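Local coordinates for protein myosin-2 (Saccharomyces cerevisiae, PDB 6IXO) that carries organelles and other cargo along polarized actin cables as a class V myosin heavy chain, gripping cargo receptors through the globular tail domain described here, at residues A[172-177]-A[235-240]; A[207-212]-A[265-270]; A[228-233]-A[274-279]; A[243-248]-A[284-289]; A[317-322]-A[340-345]. One frame throughout, in Å; residues are numbered along the deposited sequence.

All five contacts lie in the Dilute family region of the all-helical cargo-binding tail. Helix 223-247 runs through three of them: contact 3 uses residues 228-233, contact 1 residues 235-240 and contact 4 residues 243-248. Contacts 1 and 4, centres about 10 Å apart, are joined by D238, which binds H285 and the backbone N of L286. Contact 2, its centre about 10 Å from that of contact 3, ties helices 202-218 and 254-273 together. Along the chain the segments of contacts 1, 2 and 3 alternate, as do those of contact 4 with contacts 2 and 3. Contact 5 follows, its centre about 15 Å from that of contact 4, packing K320 and L321 on I246 and L321 on T289.

Contact 1 (A[172-177]-A[235-240]); sequences KKAINA and NYVDAI
A174 and I175 meet V237 and I240 in a purely apolar helix-to-helix contact within the helical bundle of the globular tail, between the long helix 134-180 and helix 223-247. CB of A174 rests against CG2 of V237 at 4.1 Å, and the small alanine lets the two backbones come within 6.6 Å at the CA atoms of A174 and V237. At the next residue of helix 134-180, and a turn further along helix 223-247, I175 and I240 cross at about a right angle, with CG1 of I175 4.0 Å from CD1 of I240. In I240, CG1 is placed between the backbone N and the carbonyl carbon (chi1 65°), a position that carries the CD1 end across to I175.

Around this pair, V237 also packs on L170 and I240 on Q171 of helix 134-180, while I205 of helix 202-218 covers A174. Within helix 223-247, the CG2 methyl of I240 lies 3.8 Å above the ring plane of Y236, toward the rim.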
# COMPACT_ATOMS: atom_id res chain seq x y z
N LYS A 172 4.36 -7.23 -13.12
CA LYS A 172 3.74 -8.24 -13.96
C LYS A 172 2.80 -7.65 -15.03
O LYS A 172 2.72 -8.15 -16.15
CB LYS A 172 2.95 -9.22 -13.05
CG LYS A 172 2.35 -10.44 -13.82
CD LYS A 172 1.48 -11.33 -12.89
CE LYS A 172 1.15 -12.64 -13.62
NZ LYS A 172 -0.03 -13.35 -13.05
N LYS A 173 2.04 -6.62 -14.67
CA LYS A 173 0.97 -6.13 -15.54
C LYS A 173 1.26 -4.82 -16.24
O LYS A 173 0.82 -4.64 -17.38
CB LYS A 173 -0.31 -5.98 -14.74
CG LYS A 173 -0.67 -7.28 -14.04
CD LYS A 173 -1.96 -7.25 -13.29
CE LYS A 173 -2.23 -8.64 -12.69
NZ LYS A 173 -3.57 -8.69 -12.09
N ALA A 174 1.96 -3.91 -15.58
CA ALA A 174 2.05 -2.52 -16.03
C ALA A 174 2.94 -2.40 -17.24
O ALA A 174 2.74 -1.56 -18.15
CB ALA A 174 2.56 -1.63 -14.88
N ILE A 175 3.97 -3.22 -17.27
CA ILE A 175 4.86 -3.13 -18.41
C ILE A 175 4.14 -3.48 -19.70
O ILE A 175 4.24 -2.77 -20.71
CB ILE A 175 6.11 -4.06 -18.20
CG1 ILE A 175 7.03 -3.42 -17.15
CG2 ILE A 175 6.83 -4.26 -19.51
CD1 ILE A 175 8.21 -4.35 -16.72
N ASN A 176 3.40 -4.57 -19.69
CA ASN A 176 2.67 -4.92 -20.90
C ASN A 176 1.57 -3.86 -21.19
O ASN A 176 1.38 -3.44 -22.31
CB ASN A 176 2.05 -6.30 -20.79
CG ASN A 176 1.52 -6.81 -22.14
OD1 ASN A 176 0.32 -6.81 -22.41
ND2 ASN A 176 2.44 -7.20 -23.00
N ALA A 177 0.86 -3.46 -20.14
CA ALA A 177 -0.26 -2.53 -20.32
C ALA A 177 0.19 -1.15 -20.84
O ALA A 177 -0.41 -0.59 -21.75
CB ALA A 177 -1.00 -2.37 -18.98
N ASN A 235 5.20 6.13 -9.04
CA ASN A 235 6.65 6.30 -9.28
C ASN A 235 7.30 5.03 -9.79
O ASN A 235 8.20 5.06 -10.67
CB ASN A 235 7.38 6.74 -8.01
CG ASN A 235 7.18 8.21 -7.73
OD1 ASN A 235 7.22 9.00 -8.66
ND2 ASN A 235 7.02 8.59 -6.46
N TYR A 236 6.86 3.92 -9.21
CA TYR A 236 7.35 2.59 -9.56
C TYR A 236 6.99 2.26 -11.02
O TYR A 236 7.84 1.85 -11.80
CB TYR A 236 6.74 1.53 -8.65
CG TYR A 236 7.43 0.17 -8.81
CD1 TYR A 236 8.69 -0.06 -8.25
CD2 TYR A 236 6.79 -0.88 -9.46
CE1 TYR A 236 9.34 -1.33 -8.39
CE2 TYR A 236 7.39 -2.18 -9.56
CZ TYR A 236 8.67 -2.37 -9.06
OH TYR A 236 9.24 -3.61 -9.14
N VAL A 237 5.73 2.42 -11.37
CA VAL A 237 5.30 2.20 -12.76
C VAL A 237 6.13 3.07 -13.73
O VAL A 237 6.60 2.62 -14.77
CB VAL A 237 3.80 2.53 -12.90
CG1 VAL A 237 3.40 2.70 -14.36
CG2 VAL A 237 2.96 1.44 -12.19
N ASP A 238 6.31 4.32 -13.37
CA ASP A 238 7.09 5.25 -14.17
C ASP A 238 8.49 4.69 -14.42
O ASP A 238 8.96 4.65 -15.56
CB ASP A 238 7.16 6.60 -13.45
CG ASP A 238 7.64 7.75 -14.35
OD1 ASP A 238 7.12 7.92 -15.46
OD2 ASP A 238 8.54 8.48 -13.93
N ALA A 239 9.18 4.25 -13.36
CA ALA A 239 10.58 3.81 -13.47
C ALA A 239 10.67 2.56 -14.32
O ALA A 239 11.44 2.53 -15.31
CB ALA A 239 11.21 3.50 -12.01
N ILE A 240 9.86 1.55 -13.99
CA ILE A 240 10.06 0.25 -14.64
C ILE A 240 9.59 0.32 -16.11
O ILE A 240 10.19 -0.32 -16.98
CB ILE A 240 9.31 -0.92 -13.93
CG1 ILE A 240 7.80 -0.74 -14.01
CG2 ILE A 240 9.83 -1.11 -12.47
CD1 ILE A 240 7.02 -1.97 -13.43

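Contact 2 (A[207-212]-A[265-270]); sequences TFFNSI and TRLEEW
The helical segments 207-212 and 265-270, from helices 202-218 and 254-273 of the tail's helical bundle, run nearly parallel, with N-to-C directions 13° apart and axes 11.3 Å from each other at closest approach. Large side chains bridge that spacing. W270 extends its indole toward the other helix, CG anti to the backbone N (chi1 176°), and F209 places its CB over one face of the six-membered ring, 3.8 Å from the centroid, as a CH-pi contact. The phenyl ring of F209 is turned obliquely to the indole, and its CD2 meets CD1 of L267 at 3.9 Å, the two side chains crossing at about a right angle. L233 and L234 of helix 223-247 pack on F209 as well, burying it among three helices.

A phenylalanine in place of W270 would probably leave OD1 of N210 without its indole donor and thin the packing against F209. That bond is nearly straight at 173°: NE1 of W270 points, within its own ring plane, at OD1 of N210 3.0 Å away, and reaches the oxygen from above the carbonyl plane.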
# COMPACT_ATOMS: atom_id res chain seq x y z
N THR A 207 -8.23 -0.81 -13.15
CA THR A 207 -8.98 -1.66 -12.22
C THR A 207 -8.19 -1.83 -10.92
O THR A 207 -8.73 -1.76 -9.81
CB THR A 207 -9.26 -3.03 -12.83
OG1 THR A 207 -10.22 -2.87 -13.87
CG2 THR A 207 -9.82 -4.01 -11.79
N PHE A 208 -6.90 -2.05 -11.08
CA PHE A 208 -6.00 -2.27 -9.94
C PHE A 208 -5.92 -1.05 -9.02
O PHE A 208 -6.06 -1.17 -7.79
CB PHE A 208 -4.61 -2.66 -10.50
CG PHE A 208 -3.49 -2.73 -9.46
CD1 PHE A 208 -3.09 -3.96 -8.97
CD2 PHE A 208 -2.82 -1.59 -9.04
CE1 PHE A 208 -2.01 -4.05 -8.05
CE2 PHE A 208 -1.76 -1.66 -8.14
CZ PHE A 208 -1.35 -2.90 -7.64
N PHE A 209 -5.65 0.12 -9.59
CA PHE A 209 -5.65 1.34 -8.78
C PHE A 209 -7.05 1.69 -8.25
O PHE A 209 -7.20 2.13 -7.09
CB PHE A 209 -5.08 2.52 -9.58
CG PHE A 209 -3.61 2.52 -9.65
CD1 PHE A 209 -2.85 3.01 -8.59
CD2 PHE A 209 -2.95 2.00 -10.77
CE1 PHE A 209 -1.45 2.99 -8.63
CE2 PHE A 209 -1.55 1.97 -10.83
CZ PHE A 209 -0.80 2.46 -9.76
N ASN A 210 -8.10 1.48 -9.05
CA ASN A 210 -9.45 1.68 -8.49
C ASN A 210 -9.73 0.82 -7.25
O ASN A 210 -10.44 1.24 -6.32
CB ASN A 210 -10.50 1.34 -9.51
CG ASN A 210 -10.98 2.55 -10.21
OD1 ASN A 210 -11.24 3.57 -9.56
ND2 ASN A 210 -11.10 2.47 -11.53
N SER A 211 -9.21 -0.39 -7.28
CA SER A 211 -9.44 -1.33 -6.19
C SER A 211 -8.73 -0.82 -4.94
O SER A 211 -9.28 -0.87 -3.83
CB SER A 211 -8.95 -2.72 -6.59
OG SER A 211 -9.15 -3.65 -5.54
N ILE A 212 -7.52 -0.29 -5.10
CA ILE A 212 -6.85 0.33 -3.96
C ILE A 212 -7.69 1.48 -3.44
O ILE A 212 -7.95 1.58 -2.23
CB ILE A 212 -5.48 0.83 -4.31
CG1 ILE A 212 -4.57 -0.37 -4.62
CG2 ILE A 212 -4.83 1.60 -3.14
CD1 ILE A 212 -3.22 0.03 -5.16
N THR A 265 -1.93 9.04 -20.27
CA THR A 265 -2.90 10.07 -19.94
C THR A 265 -4.05 9.44 -19.18
O THR A 265 -4.60 10.05 -18.25
CB THR A 265 -3.43 10.77 -21.23
OG1 THR A 265 -2.30 11.34 -21.90
CG2 THR A 265 -4.44 11.88 -20.90
N ARG A 266 -4.45 8.24 -19.54
CA ARG A 266 -5.60 7.64 -18.83
C ARG A 266 -5.26 7.46 -17.35
O ARG A 266 -6.10 7.66 -16.49
CB ARG A 266 -6.00 6.31 -19.46
CG ARG A 266 -6.68 6.46 -20.85
CD ARG A 266 -6.74 5.11 -21.58
NE ARG A 266 -7.58 4.11 -20.91
CZ ARG A 266 -7.71 2.86 -21.33
NH1 ARG A 266 -7.07 2.45 -22.43
NH2 ARG A 266 -8.49 2.01 -20.68
N LEU A 267 -4.03 7.09 -17.07
CA LEU A 267 -3.62 6.87 -15.67
C LEU A 267 -3.53 8.21 -14.97
O LEU A 267 -3.99 8.38 -13.84
CB LEU A 267 -2.29 6.11 -15.61
CG LEU A 267 -1.87 5.60 -14.23
CD1 LEU A 267 -2.98 4.76 -13.54
CD2 LEU A 267 -0.59 4.77 -14.41
N GLU A 268 -3.00 9.20 -15.65
CA GLU A 268 -2.96 10.56 -15.09
C GLU A 268 -4.35 11.15 -14.82
O GLU A 268 -4.56 11.85 -13.81
CB GLU A 268 -2.14 11.45 -16.05
CG GLU A 268 -1.91 12.87 -15.61
CD GLU A 268 -1.21 13.68 -16.74
OE1 GLU A 268 -1.40 13.33 -17.92
OE2 GLU A 268 -0.46 14.64 -16.45
N GLU A 269 -5.32 10.87 -15.70
CA GLU A 269 -6.66 11.44 -15.54
C GLU A 269 -7.38 10.71 -14.37
O GLU A 269 -8.17 11.30 -13.66
CB GLU A 269 -7.45 11.30 -16.84
CG GLU A 269 -6.94 12.25 -17.93
CD GLU A 269 -7.44 13.65 -17.69
OE1 GLU A 269 -8.52 13.82 -17.04
OE2 GLU A 269 -6.78 14.60 -18.15
N TRP A 270 -7.07 9.44 -14.20
CA TRP A 270 -7.60 8.70 -13.05
C TRP A 270 -7.11 9.37 -11.75
O TRP A 270 -7.90 9.58 -10.80
CB TRP A 270 -7.17 7.22 -13.10
CG TRP A 270 -7.63 6.46 -11.88
CD1 TRP A 270 -8.81 5.79 -11.71
CD2 TRP A 270 -6.92 6.34 -10.65
NE1 TRP A 270 -8.88 5.25 -10.44
CE2 TRP A 270 -7.72 5.57 -9.78
CE3 TRP A 270 -5.67 6.80 -10.20
CZ2 TRP A 270 -7.34 5.27 -8.47
CZ3 TRP A 270 -5.28 6.48 -8.89
CH2 TRP A 270 -6.11 5.73 -8.05

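Contact 3 (A[228-233]-A[274-279]); sequences AVVTTL and HGLTDG. With SO4 (sulfate ion), chain B.
L276 presses on V230 where the loop following helix 254-273 folds back over helix 223-247, and the aromatic group of that loop, the imidazole of H274, stands at its start. One edge of this ring faces a sulfate ion, probably taken from the crystallisation liquor: NE2 of H274 gives a nearly straight hydrogen bond of 2.6 Å to O4 of the sulfate, with the sulfur close to the ring plane. The ring also stacks with W270 and meets Y213 edge-to-face. With NE2 donating to sulfate and ND1 hydrogen-bonded to the carbonyl O of W270, the rotation of the imidazole is fixed and the ring is probably protonated on both nitrogens.

The contact itself is made further along the loop. CD1 of L276 comes to 3.5 Å from CG1 of V230, closer than methyl groups usually pack, and the two side chains cross obliquely. F226, H227 and L234 of the same helix also touch L276, so this leucine plugs into the helix surface. Nearby, D278 approaches T231 only loosely, since D278 is poorly ordered and T231 has a second conformer; H227 is hydrogen-bonded to both, through NE2 to OD1 of D278 and through its carbonyl O to OG1 of T231. G275, with phi at 94°, turns the chain between H274 and L276. This is an interhelical connection in the DIL domain, in which L276 is the buried apolar residue that packs on helix 223-247.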
# COMPACT_ATOMS: atom_id res chain seq x y z
N ALA A 228 0.17 7.86 0.07
CA ALA A 228 1.53 7.27 0.11
C ALA A 228 1.61 6.04 -0.77
O ALA A 228 2.54 5.86 -1.54
CB ALA A 228 1.92 6.91 1.62
N VAL A 229 0.62 5.18 -0.62
CA VAL A 229 0.63 3.92 -1.36
C VAL A 229 0.61 4.18 -2.86
O VAL A 229 1.41 3.65 -3.63
CB VAL A 229 -0.57 3.06 -0.99
CG1 VAL A 229 -0.72 1.89 -2.00
CG2 VAL A 229 -0.42 2.56 0.48
N VAL A 230 -0.29 5.05 -3.29
CA VAL A 230 -0.42 5.24 -4.73
C VAL A 230 0.74 6.01 -5.34
O VAL A 230 1.20 5.71 -6.46
CB VAL A 230 -1.78 5.95 -5.04
CG1 VAL A 230 -1.83 6.33 -6.55
CG2 VAL A 230 -2.90 4.97 -4.70
N THR A 231 1.25 7.01 -4.62
CA THR A 231 2.43 7.76 -5.08
C THR A 231 3.63 6.82 -5.25
O THR A 231 4.41 6.90 -6.23
CB THR A 231 2.77 8.88 -4.06
OG1 THR A 231 1.77 9.91 -4.16
CG2 THR A 231 4.14 9.47 -4.35
N THR A 232 3.80 5.93 -4.27
CA THR A 232 4.90 4.93 -4.36
C THR A 232 4.70 4.05 -5.59
O THR A 232 5.63 3.81 -6.37
CB THR A 232 4.97 4.04 -3.09
OG1 THR A 232 5.26 4.86 -1.96
CG2 THR A 232 6.08 2.96 -3.22
N LEU A 233 3.47 3.62 -5.82
CA LEU A 233 3.24 2.71 -6.95
C LEU A 233 3.35 3.40 -8.33
O LEU A 233 3.86 2.80 -9.29
CB LEU A 233 1.87 2.05 -6.82
CG LEU A 233 1.80 1.08 -5.61
CD1 LEU A 233 0.39 0.50 -5.47
CD2 LEU A 233 2.85 -0.08 -5.66
N HIS A 274 -9.30 11.04 -8.42
CA HIS A 274 -9.24 10.17 -7.25
C HIS A 274 -8.36 10.72 -6.16
O HIS A 274 -7.73 9.98 -5.41
CB HIS A 274 -8.77 8.77 -7.66
CG HIS A 274 -9.83 8.03 -8.39
ND1 HIS A 274 -10.07 8.22 -9.74
CD2 HIS A 274 -10.81 7.21 -7.94
CE1 HIS A 274 -11.13 7.50 -10.09
NE2 HIS A 274 -11.59 6.88 -9.02
N GLY A 275 -8.31 12.05 -6.07
CA GLY A 275 -7.73 12.68 -4.91
C GLY A 275 -6.26 13.04 -5.00
O GLY A 275 -5.72 13.67 -4.10
N LEU A 276 -5.59 12.67 -6.08
CA LEU A 276 -4.19 13.02 -6.17
C LEU A 276 -4.01 14.29 -6.96
O LEU A 276 -4.71 14.54 -7.92
CB LEU A 276 -3.40 11.89 -6.82
CG LEU A 276 -3.47 10.49 -6.21
CD1 LEU A 276 -2.37 9.74 -6.85
CD2 LEU A 276 -3.27 10.53 -4.71
N THR A 277 -3.04 15.11 -6.57
CA THR A 277 -2.72 16.29 -7.34
C THR A 277 -1.30 16.18 -7.87
O THR A 277 -0.84 17.02 -8.64
CB THR A 277 -2.88 17.57 -6.51
OG1 THR A 277 -2.31 17.36 -5.21
CG2 THR A 277 -4.36 17.93 -6.35
N ASP A 278 -0.61 15.12 -7.46
CA ASP A 278 0.79 14.93 -7.84
C ASP A 278 1.01 13.72 -8.75
O ASP A 278 2.16 13.30 -9.00
CB ASP A 278 1.64 14.79 -6.58
CG ASP A 278 0.90 14.08 -5.45
OD1 ASP A 278 1.08 14.49 -4.29
OD2 ASP A 278 0.15 13.13 -5.74
N GLY A 279 -0.08 13.14 -9.25
CA GLY A 279 0.02 12.03 -10.18
C GLY A 279 0.84 12.39 -11.41
O GLY A 279 1.67 11.61 -11.88
S SO4 B . -14.66 5.30 -9.94
O1 SO4 B . -14.03 5.75 -11.18
O2 SO4 B . -14.96 3.87 -10.03
O3 SO4 B . -15.88 6.06 -9.72
O4 SO4 B . -13.75 5.52 -8.82

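Contact 4 (A[243-248]-A[284-289]); sequences NELIMK and QHLIQT
Apolar contact between L245 and L286 joins helix 223-247, close to its C-terminal end, to the start of helix 284-294. CD1 of L245 meets CD2 of L286 at 3.5 Å, with the two side chains crossing at about a right angle, and CD1 of L245 also lies 4.4 Å from CG2 of T289. L260 and V264 of helix 254-273 pack on L245 and L286 respectively, and V179 of helix 134-180 adds to the cover of L245.

Hydrogen bonds do not cross the contact but organise helix 284-294. OG1 of T289 donates to the carbonyl O of H285 at 2.7 Å; the backbone N of T289 binds the same oxygen, which therefore accepts two hydrogen bonds. Within the same helix, NE2 of Q288 reaches OE1 of Q284 at 2.9 Å, in the carbonyl plane and on a lone pair.

The chemistry thus divides: only methyl groups meet across the two segments, while the hydroxyl of T289, though buried, is satisfied within its own helix and turns only its methyl to L245.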
# COMPACT_ATOMS: atom_id res chain seq x y z
N ASN A 243 12.29 2.30 -18.14
CA ASN A 243 13.47 1.50 -18.34
C ASN A 243 13.24 0.53 -19.49
O ASN A 243 14.13 0.29 -20.28
CB ASN A 243 13.86 0.74 -17.07
CG ASN A 243 14.38 1.68 -15.96
OD1 ASN A 243 14.69 2.85 -16.22
ND2 ASN A 243 14.51 1.15 -14.75
N GLU A 244 12.04 -0.02 -19.60
CA GLU A 244 11.77 -0.93 -20.72
C GLU A 244 11.77 -0.16 -22.02
O GLU A 244 12.33 -0.62 -23.04
CB GLU A 244 10.43 -1.65 -20.56
CG GLU A 244 10.45 -2.71 -19.41
CD GLU A 244 11.40 -3.85 -19.70
OE1 GLU A 244 11.58 -4.24 -20.88
OE2 GLU A 244 11.99 -4.37 -18.73
N LEU A 245 11.14 1.01 -22.00
CA LEU A 245 11.06 1.79 -23.21
C LEU A 245 12.44 2.18 -23.70
O LEU A 245 12.73 2.11 -24.89
CB LEU A 245 10.23 3.06 -22.96
CG LEU A 245 8.73 2.83 -22.97
CD1 LEU A 245 8.03 4.02 -22.21
CD2 LEU A 245 8.23 2.77 -24.41
N ILE A 246 13.32 2.59 -22.80
CA ILE A 246 14.56 3.19 -23.29
C ILE A 246 15.53 2.14 -23.88
O ILE A 246 16.48 2.48 -24.62
CB ILE A 246 15.28 4.00 -22.16
CG1 ILE A 246 16.26 4.99 -22.81
CG2 ILE A 246 15.91 3.05 -21.07
CD1 ILE A 246 16.82 6.04 -21.90
N MET A 247 15.30 0.86 -23.57
CA MET A 247 16.14 -0.21 -24.18
C MET A 247 15.69 -0.61 -25.59
O MET A 247 16.39 -1.33 -26.28
CB MET A 247 16.11 -1.46 -23.30
CG MET A 247 16.72 -1.24 -21.92
SD MET A 247 16.96 -2.79 -21.01
CE MET A 247 15.26 -3.15 -20.55
N LYS A 248 14.50 -0.19 -26.01
CA LYS A 248 13.95 -0.77 -27.23
C LYS A 248 14.50 -0.06 -28.46
O LYS A 248 14.43 1.16 -28.57
CB LYS A 248 12.41 -0.72 -27.21
CG LYS A 248 11.87 -1.71 -26.13
CD LYS A 248 10.35 -1.74 -26.12
CE LYS A 248 9.85 -2.68 -25.00
NZ LYS A 248 10.06 -4.11 -25.34
N GLN A 284 6.22 11.58 -14.74
CA GLN A 284 6.83 12.53 -15.65
C GLN A 284 7.77 11.88 -16.66
O GLN A 284 7.94 12.39 -17.76
CB GLN A 284 7.60 13.61 -14.88
CG GLN A 284 6.79 14.89 -14.57
CD GLN A 284 5.91 15.37 -15.73
OE1 GLN A 284 6.40 15.92 -16.72
NE2 GLN A 284 4.60 15.19 -15.58
N HIS A 285 8.43 10.77 -16.32
CA HIS A 285 9.36 10.22 -17.30
C HIS A 285 8.62 9.62 -18.45
O HIS A 285 9.08 9.71 -19.59
CB HIS A 285 10.29 9.17 -16.68
CG HIS A 285 11.13 9.72 -15.57
ND1 HIS A 285 10.79 9.58 -14.23
CD2 HIS A 285 12.26 10.46 -15.58
CE1 HIS A 285 11.69 10.18 -13.47
NE2 HIS A 285 12.60 10.72 -14.27
N LEU A 286 7.51 8.95 -18.15
CA LEU A 286 6.65 8.40 -19.22
C LEU A 286 5.98 9.53 -20.02
O LEU A 286 5.93 9.52 -21.27
CB LEU A 286 5.56 7.50 -18.64
CG LEU A 286 6.10 6.21 -18.05
CD1 LEU A 286 4.95 5.45 -17.41
CD2 LEU A 286 6.73 5.39 -19.23
N ILE A 287 5.48 10.52 -19.30
CA ILE A 287 4.80 11.63 -20.02
C ILE A 287 5.82 12.32 -20.97
O ILE A 287 5.55 12.61 -22.16
CB ILE A 287 4.20 12.64 -19.01
CG1 ILE A 287 3.00 12.00 -18.30
CG2 ILE A 287 3.85 14.03 -19.70
CD1 ILE A 287 2.49 12.81 -17.04
N GLN A 288 7.00 12.60 -20.45
CA GLN A 288 7.98 13.34 -21.25
C GLN A 288 8.51 12.46 -22.40
O GLN A 288 8.87 12.96 -23.46
CB GLN A 288 9.12 13.84 -20.36
CG GLN A 288 8.71 15.07 -19.52
CD GLN A 288 9.75 15.42 -18.46
OE1 GLN A 288 10.95 15.21 -18.66
NE2 GLN A 288 9.29 15.93 -17.30
N THR A 289 8.59 11.16 -22.18
CA THR A 289 8.99 10.27 -23.29
C THR A 289 7.97 10.29 -24.42
O THR A 289 8.33 10.41 -25.62
CB THR A 289 9.19 8.85 -22.77
OG1 THR A 289 10.29 8.88 -21.88
CG2 THR A 289 9.50 7.84 -23.93

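Contact 5 (A[317-322]-A[340-345]); sequences QLQKLI and RYVADI
Segments 317-322 and 340-345 are helical and run roughly antiparallel, at 153° between their N-to-C directions, with axes 9.4 Å apart and the CA atoms of Q319 and V342 at 6.2 Å. V342 is the centre of the contact, its two methyls serving different partners. CG1 of V342 lies 3.6 Å from CB of Q319, against the aliphatic base of that side chain, while CG2 of V342 meets CD1 of I322 tip to tip at 3.9 Å.

Q319 starts with CG anti to the backbone N (chi1 179°) and stays extended, so that its chain passes V342 and brings the amide nitrogen against A343. There NE2 of Q319 sits 3.4 Å from CB of A343, a packing contact with no hydrogen bond across the two segments. An alanine at Q319 is likely to leave A343 without its amide neighbour and CG1 of V342 with less to pack on.

Helix 315-323 also packs through L318 and L321 on L292 of helix 284-294, and through Q317, K320 and L321 on I246 of helix 223-247. From helix 336-350, Y341 packs on I300 and I303, and its OH is hydrogen-bonded to OD1 of D304, so that helix 300-309 flanks the pair.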
# COMPACT_ATOMS: atom_id res chain seq x y z
N GLN A 317 19.79 10.28 -21.72
CA GLN A 317 18.49 9.66 -21.99
C GLN A 317 17.85 10.21 -23.26
O GLN A 317 17.29 9.45 -24.05
CB GLN A 317 17.53 9.86 -20.81
CG GLN A 317 17.99 9.07 -19.56
CD GLN A 317 17.25 9.49 -18.28
OE1 GLN A 317 16.80 10.62 -18.16
NE2 GLN A 317 17.18 8.58 -17.31
N LEU A 318 17.89 11.53 -23.43
CA LEU A 318 17.42 12.15 -24.68
C LEU A 318 18.12 11.50 -25.86
O LEU A 318 17.51 11.20 -26.89
CB LEU A 318 17.69 13.65 -24.70
CG LEU A 318 16.89 14.45 -23.67
CD1 LEU A 318 17.22 15.93 -23.75
CD2 LEU A 318 15.41 14.23 -23.88
N GLN A 319 19.43 11.28 -25.72
CA GLN A 319 20.19 10.77 -26.86
C GLN A 319 19.80 9.34 -27.22
O GLN A 319 19.68 9.03 -28.39
CB GLN A 319 21.69 10.83 -26.58
CG GLN A 319 22.52 10.28 -27.73
CD GLN A 319 23.99 10.32 -27.41
OE1 GLN A 319 24.36 10.19 -26.25
NE2 GLN A 319 24.83 10.52 -28.42
N LYS A 320 19.64 8.47 -26.21
CA LYS A 320 19.20 7.09 -26.47
C LYS A 320 17.85 7.07 -27.17
O LYS A 320 17.63 6.30 -28.09
CB LYS A 320 19.07 6.28 -25.17
CG LYS A 320 20.36 5.90 -24.52
CD LYS A 320 21.14 4.89 -25.34
CE LYS A 320 22.52 4.65 -24.73
NZ LYS A 320 23.23 3.56 -25.42
N LEU A 321 16.93 7.88 -26.66
CA LEU A 321 15.58 7.87 -27.20
C LEU A 321 15.58 8.40 -28.63
O LEU A 321 14.95 7.80 -29.51
CB LEU A 321 14.66 8.72 -26.34
CG LEU A 321 14.43 8.12 -24.94
CD1 LEU A 321 13.72 9.14 -24.07
CD2 LEU A 321 13.59 6.84 -25.04
N ILE A 322 16.25 9.53 -28.83
CA ILE A 322 16.33 10.11 -30.17
C ILE A 322 17.09 9.20 -31.14
O ILE A 322 16.68 9.05 -32.31
CB ILE A 322 17.01 11.50 -30.15
CG1 ILE A 322 16.10 12.49 -29.43
CG2 ILE A 322 17.31 12.01 -31.64
CD1 ILE A 322 16.77 13.78 -29.07
N ARG A 340 24.32 14.92 -34.06
CA ARG A 340 25.61 15.30 -33.52
C ARG A 340 25.43 16.43 -32.52
O ARG A 340 26.20 16.54 -31.56
CB ARG A 340 26.60 15.69 -34.65
CG ARG A 340 26.48 17.08 -35.25
CD ARG A 340 27.58 17.30 -36.33
NE ARG A 340 27.82 16.06 -37.07
CZ ARG A 340 27.41 15.82 -38.32
NH1 ARG A 340 26.77 16.76 -39.01
NH2 ARG A 340 27.66 14.64 -38.88
N TYR A 341 24.42 17.27 -32.71
CA TYR A 341 24.12 18.30 -31.72
C TYR A 341 23.80 17.67 -30.37
O TYR A 341 24.32 18.08 -29.32
CB TYR A 341 22.95 19.15 -32.18
CG TYR A 341 22.60 20.28 -31.23
CD1 TYR A 341 23.54 21.23 -30.87
CD2 TYR A 341 21.31 20.41 -30.71
CE1 TYR A 341 23.22 22.27 -30.01
CE2 TYR A 341 20.98 21.45 -29.85
CZ TYR A 341 21.94 22.38 -29.51
OH TYR A 341 21.64 23.42 -28.66
N VAL A 342 22.93 16.66 -30.40
CA VAL A 342 22.56 15.96 -29.18
C VAL A 342 23.78 15.27 -28.55
O VAL A 342 23.99 15.39 -27.34
CB VAL A 342 21.48 14.93 -29.47
CG1 VAL A 342 21.32 14.00 -28.29
CG2 VAL A 342 20.17 15.63 -29.80
N ALA A 343 24.56 14.56 -29.36
CA ALA A 343 25.74 13.83 -28.88
C ALA A 343 26.75 14.79 -28.24
O ALA A 343 27.42 14.46 -27.27
CB ALA A 343 26.40 13.05 -30.01
N ASP A 344 26.83 16.00 -28.80
CA ASP A 344 27.70 17.02 -28.24
C ASP A 344 27.14 17.58 -26.93
O ASP A 344 27.92 17.94 -26.05
CB ASP A 344 27.92 18.14 -29.26
CG ASP A 344 28.91 17.74 -30.34
OD1 ASP A 344 29.84 16.96 -30.02
OD2 ASP A 344 28.75 18.18 -31.51
N ILE A 345 25.82 17.65 -26.79
CA ILE A 345 25.26 18.11 -25.52
C ILE A 345 25.58 17.08 -24.44
O ILE A 345 25.88 17.43 -23.29
CB ILE A 345 23.75 18.35 -25.59
CG1 ILE A 345 23.48 19.62 -26.39
CG2 ILE A 345 23.16 18.49 -24.18
CD1 ILE A 345 22.02 19.90 -26.60